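Local coordinates for protein CobC (Shigella flexneri 2a, PDB 6NRU) that removes the 5'-phosphate from alpha-ribazole 5'-phosphate and from adenosylcobalamin 5'-phosphate, a phosphatase step in assembling the nucleotide loop of vitamin B12, at residues D19-G24 and W90-H95. Sequence-based numbering, arbitrary orientation.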
ATOM      1  N   ASP A  19       1.472 -15.371  10.112  1.00 46.76           N
ATOM      2  CA  ASP A  19       0.396 -16.272  10.492  1.00 49.18           C
ATOM      3  C   ASP A  19      -0.686 -16.395   9.427  1.00 48.14           C
ATOM      4  O   ASP A  19      -1.749 -16.958   9.707  1.00 49.54           O
ATOM      5  CB  ASP A  19      -0.216 -15.814  11.814  1.00 51.64           C
ATOM      6  CG  ASP A  19       0.834 -15.546  12.871  1.00 54.43           C
ATOM      7  OD1 ASP A  19       1.974 -16.035  12.710  1.00 56.03           O
ATOM      8  OD2 ASP A  19       0.526 -14.849  13.860  1.00 54.80           O
ATOM      9  N   GLY A  20      -0.440 -15.887   8.220  1.00 46.07           N
ATOM     10  CA  GLY A  20      -1.391 -16.030   7.128  1.00 46.28           C
ATOM     11  C   GLY A  20      -2.764 -15.463   7.410  1.00 47.64           C
ATOM     12  O   GLY A  20      -3.761 -15.979   6.894  1.00 48.47           O
ATOM     13  N   LEU A  21      -2.845 -14.408   8.212  1.00 47.66           N
ATOM     14  CA  LEU A  21      -4.119 -13.844   8.621  1.00 46.65           C
ATOM     15  C   LEU A  21      -4.490 -12.651   7.750  1.00 45.14           C
ATOM     16  O   LEU A  21      -3.632 -12.005   7.143  1.00 43.25           O
ATOM     17  CB  LEU A  21      -4.076 -13.412  10.089  1.00 45.66           C
ATOM     18  CG  LEU A  21      -3.731 -14.495  11.111  1.00 46.63           C
ATOM     19  CD1 LEU A  21      -3.517 -13.882  12.489  1.00 46.10           C
ATOM     20  CD2 LEU A  21      -4.816 -15.561  11.157  1.00 47.97           C
ATOM     21  N   TYR A  22      -5.788 -12.376   7.688  1.00 46.22           N
ATOM     22  CA  TYR A  22      -6.259 -11.125   7.115  1.00 44.88           C
ATOM     23  C   TYR A  22      -5.853  -9.977   8.028  1.00 44.33           C
ATOM     24  O   TYR A  22      -6.053 -10.042   9.245  1.00 45.19           O
ATOM     25  CB  TYR A  22      -7.774 -11.162   6.937  1.00 45.01           C
ATOM     26  CG  TYR A  22      -8.220 -12.011   5.771  1.00 46.29           C
ATOM     27  CD1 TYR A  22      -8.434 -11.444   4.522  1.00 46.82           C
ATOM     28  CD2 TYR A  22      -8.417 -13.380   5.916  1.00 46.83           C
ATOM     29  CE1 TYR A  22      -8.840 -12.213   3.450  1.00 48.57           C
ATOM     30  CE2 TYR A  22      -8.822 -14.159   4.848  1.00 48.12           C
ATOM     31  CZ  TYR A  22      -9.032 -13.570   3.618  1.00 49.54           C
ATOM     32  OH  TYR A  22      -9.435 -14.336   2.548  1.00 51.93           O
ATOM     33  N   SER A  23      -5.267  -8.932   7.447  1.00 44.19           N
ATOM     34  CA  SER A  23      -4.720  -7.843   8.251  1.00 45.88           C
ATOM     35  C   SER A  23      -5.735  -6.718   8.435  1.00 48.56           C
ATOM     36  O   SER A  23      -6.202  -6.466   9.551  1.00 51.35           O
ATOM     37  CB  SER A  23      -3.433  -7.316   7.612  1.00 44.61           C
ATOM     38  OG  SER A  23      -2.554  -6.819   8.602  1.00 44.17           O
ATOM     39  N   GLY A  24      -6.082  -6.036   7.346  1.00 47.01           N
ATOM     40  CA  GLY A  24      -7.059  -4.967   7.444  1.00 45.44           C
ATOM     41  C   GLY A  24      -6.546  -3.817   8.284  1.00 42.50           C
ATOM     42  O   GLY A  24      -5.358  -3.475   8.265  1.00 41.37           O
ATOM     43  N   TRP A  90     -13.599  -9.973   9.839  1.00 48.12           N
ATOM     44  CA  TRP A  90     -12.661 -10.962   9.322  1.00 48.10           C
ATOM     45  C   TRP A  90     -11.204 -10.643   9.633  1.00 47.13           C
ATOM     46  O   TRP A  90     -10.327 -11.430   9.264  1.00 48.55           O
ATOM     47  CB  TRP A  90     -12.825 -11.104   7.806  1.00 47.96           C
ATOM     48  CG  TRP A  90     -14.131 -11.697   7.390  1.00 49.15           C
ATOM     49  CD1 TRP A  90     -15.080 -12.249   8.201  1.00 49.80           C
ATOM     50  CD2 TRP A  90     -14.635 -11.803   6.055  1.00 49.54           C
ATOM     51  NE1 TRP A  90     -16.144 -12.691   7.454  1.00 50.26           N
ATOM     52  CE2 TRP A  90     -15.896 -12.427   6.132  1.00 50.46           C
ATOM     53  CE3 TRP A  90     -14.142 -11.431   4.802  1.00 50.05           C
ATOM     54  CZ2 TRP A  90     -16.671 -12.684   5.004  1.00 52.14           C
ATOM     55  CZ3 TRP A  90     -14.913 -11.688   3.682  1.00 51.22           C
ATOM     56  CH2 TRP A  90     -16.163 -12.307   3.791  1.00 51.90           C
ATOM     57  N   GLU A  91     -10.920  -9.521  10.290  1.00 44.11           N
ATOM     58  CA  GLU A  91      -9.541  -9.143  10.553  1.00 42.87           C
ATOM     59  C   GLU A  91      -8.930 -10.035  11.629  1.00 43.24           C
ATOM     60  O   GLU A  91      -9.622 -10.543  12.516  1.00 44.44           O
ATOM     61  CB  GLU A  91      -9.462  -7.676  10.971  1.00 42.81           C
ATOM     62  CG  GLU A  91     -10.219  -6.746  10.041  1.00 43.31           C
ATOM     63  CD  GLU A  91      -9.811  -5.295  10.184  1.00 43.71           C
ATOM     64  OE1 GLU A  91      -9.530  -4.858  11.320  1.00 44.18           O
ATOM     65  OE2 GLU A  91      -9.776  -4.587   9.155  1.00 44.53           O
HETATM   66  N   MSE A  92      -7.615 -10.223  11.534  1.00 43.47           N
HETATM   67  CA  MSE A  92      -6.860 -11.111  12.421  1.00 45.38           C
HETATM   68  C   MSE A  92      -7.428 -12.527  12.466  1.00 48.50           C
HETATM   69  O   MSE A  92      -7.404 -13.178  13.509  1.00 48.71           O
HETATM   70  CB  MSE A  92      -6.798 -10.538  13.838  1.00 44.75           C
HETATM   71  CG  MSE A  92      -6.138  -9.183  13.915  1.00 45.53           C
HETATM   72 SE   MSE A  92      -4.397  -9.196  13.045  0.70 50.03          SE
HETATM   73  CE  MSE A  92      -3.311  -9.919  14.500  1.00 50.63           C
ATOM     74  N   ARG A  93      -7.932 -13.000  11.327  1.00 51.19           N
ATOM     75  CA  ARG A  93      -8.492 -14.337  11.224  1.00 54.98           C
ATOM     76  C   ARG A  93      -8.017 -14.977   9.927  1.00 58.67           C
ATOM     77  O   ARG A  93      -7.664 -14.293   8.963  1.00 57.75           O
ATOM     78  CB  ARG A  93     -10.026 -14.308  11.302  1.00 55.21           C
ATOM     79  CG  ARG A  93     -10.547 -13.914  12.680  1.00 54.51           C
ATOM     80  CD  ARG A  93     -12.018 -13.534  12.660  1.00 53.97           C
ATOM     81  NE  ARG A  93     -12.886 -14.693  12.474  1.00 56.53           N
ATOM     82  CZ  ARG A  93     -14.183 -14.614  12.190  1.00 57.16           C
ATOM     83  NH1 ARG A  93     -14.766 -13.428  12.060  1.00 55.77           N
ATOM     84  NH2 ARG A  93     -14.898 -15.721  12.033  1.00 58.65           N
ATOM     85  N   HIS A  94      -8.011 -16.307   9.915  1.00 62.83           N
ATOM     86  CA  HIS A  94      -7.405 -17.073   8.838  1.00 65.15           C
ATOM     87  C   HIS A  94      -8.453 -17.557   7.843  1.00 65.92           C
ATOM     88  O   HIS A  94      -9.632 -17.718   8.165  1.00 63.96           O
ATOM     89  CB  HIS A  94      -6.630 -18.270   9.398  1.00 68.89           C
ATOM     90  CG  HIS A  94      -5.608 -18.825   8.455  1.00 73.07           C
ATOM     91  ND1 HIS A  94      -5.936 -19.657   7.406  1.00 75.83           N
ATOM     92  CD2 HIS A  94      -4.263 -18.676   8.407  1.00 74.31           C
ATOM     93  CE1 HIS A  94      -4.840 -19.992   6.750  1.00 78.23           C
ATOM     94  NE2 HIS A  94      -3.810 -19.412   7.339  1.00 77.18           N
ATOM     95  N   HIS A  95      -7.986 -17.808   6.618  1.00 69.94           N
ATOM     96  CA  HIS A  95      -8.864 -18.252   5.540  1.00 73.87           C
ATOM     97  C   HIS A  95      -9.566 -19.563   5.882  1.00 78.81           C
ATOM     98  O   HIS A  95     -10.767 -19.713   5.629  1.00 79.14           O
ATOM     99  CB  HIS A  95      -8.048 -18.390   4.253  1.00 76.42           C
ATOM    100  CG  HIS A  95      -8.753 -19.123   3.155  1.00 79.24           C
ATOM    101  ND1 HIS A  95      -9.770 -18.558   2.416  1.00 78.30           N
ATOM    102  CD2 HIS A  95      -8.576 -20.370   2.659  1.00 83.04           C
ATOM    103  CE1 HIS A  95     -10.196 -19.429   1.518  1.00 81.14           C
ATOM    104  NE2 HIS A  95      -9.487 -20.537   1.645  1.00 84.17           N
TER
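Beside the catalytic pocket of this branch 1 histidine phosphatase, the loop 19-24 is clasped to the type II turn Trp-90 to Arg-93 through both backbone polar groups of Tyr-22. Tyr-22 N donates to Arg-93 O at 3.0 Å, almost straight at 173°. Tyr-22 O accepts from Met-92 N (a selenomethionine) at 2.8 Å in a more bent bond of 141°. The Tyr-22 side chain sets out between the two limbs of the turn, its CB 3.5 Å from Trp-90 O, and the CD2 edge of the ring meets Arg-93 O in the ring plane. CG sits beside the backbone N (chi1 -75°), which brings that edge to the very carbonyl that the N-H grips. Farther out, the hydroxyl bonds to Tyr-106 of helix 103-111, and Phe-87 packs edge-to-face with the ring.

Leu-21 rests its two methyls on the Met-92 to His-94 backbone, CD2 3.5 Å from His-94 N and CD1 more loosely against the Met-92 carbonyl. Before it, Gly-20 is the C-prime residue of a Schellman motif that closes helix 15-18. The His-94 imidazole reaches this helix end by its CD2 corner, 3.1 Å from Gly-20 O, and has Asp-19 O at its edge, in plane; its ND1 caps Arg-96 N at the start of helix 95-101.

At the pocket end, the extended Glu-91 side chain lays OE2 3.2 Å from Gly-24 CA. That oxygen accepts from His-25 N, which ties it to the other loop, and from Phe-87 N in its own. Gly-24 comes within about 4 Å, nearest atoms, of the side chain of Glu-84, the probable proton donor/acceptor, and a sulfate, probably from the crystallisation liquor, lies near the Ser-23 side chain.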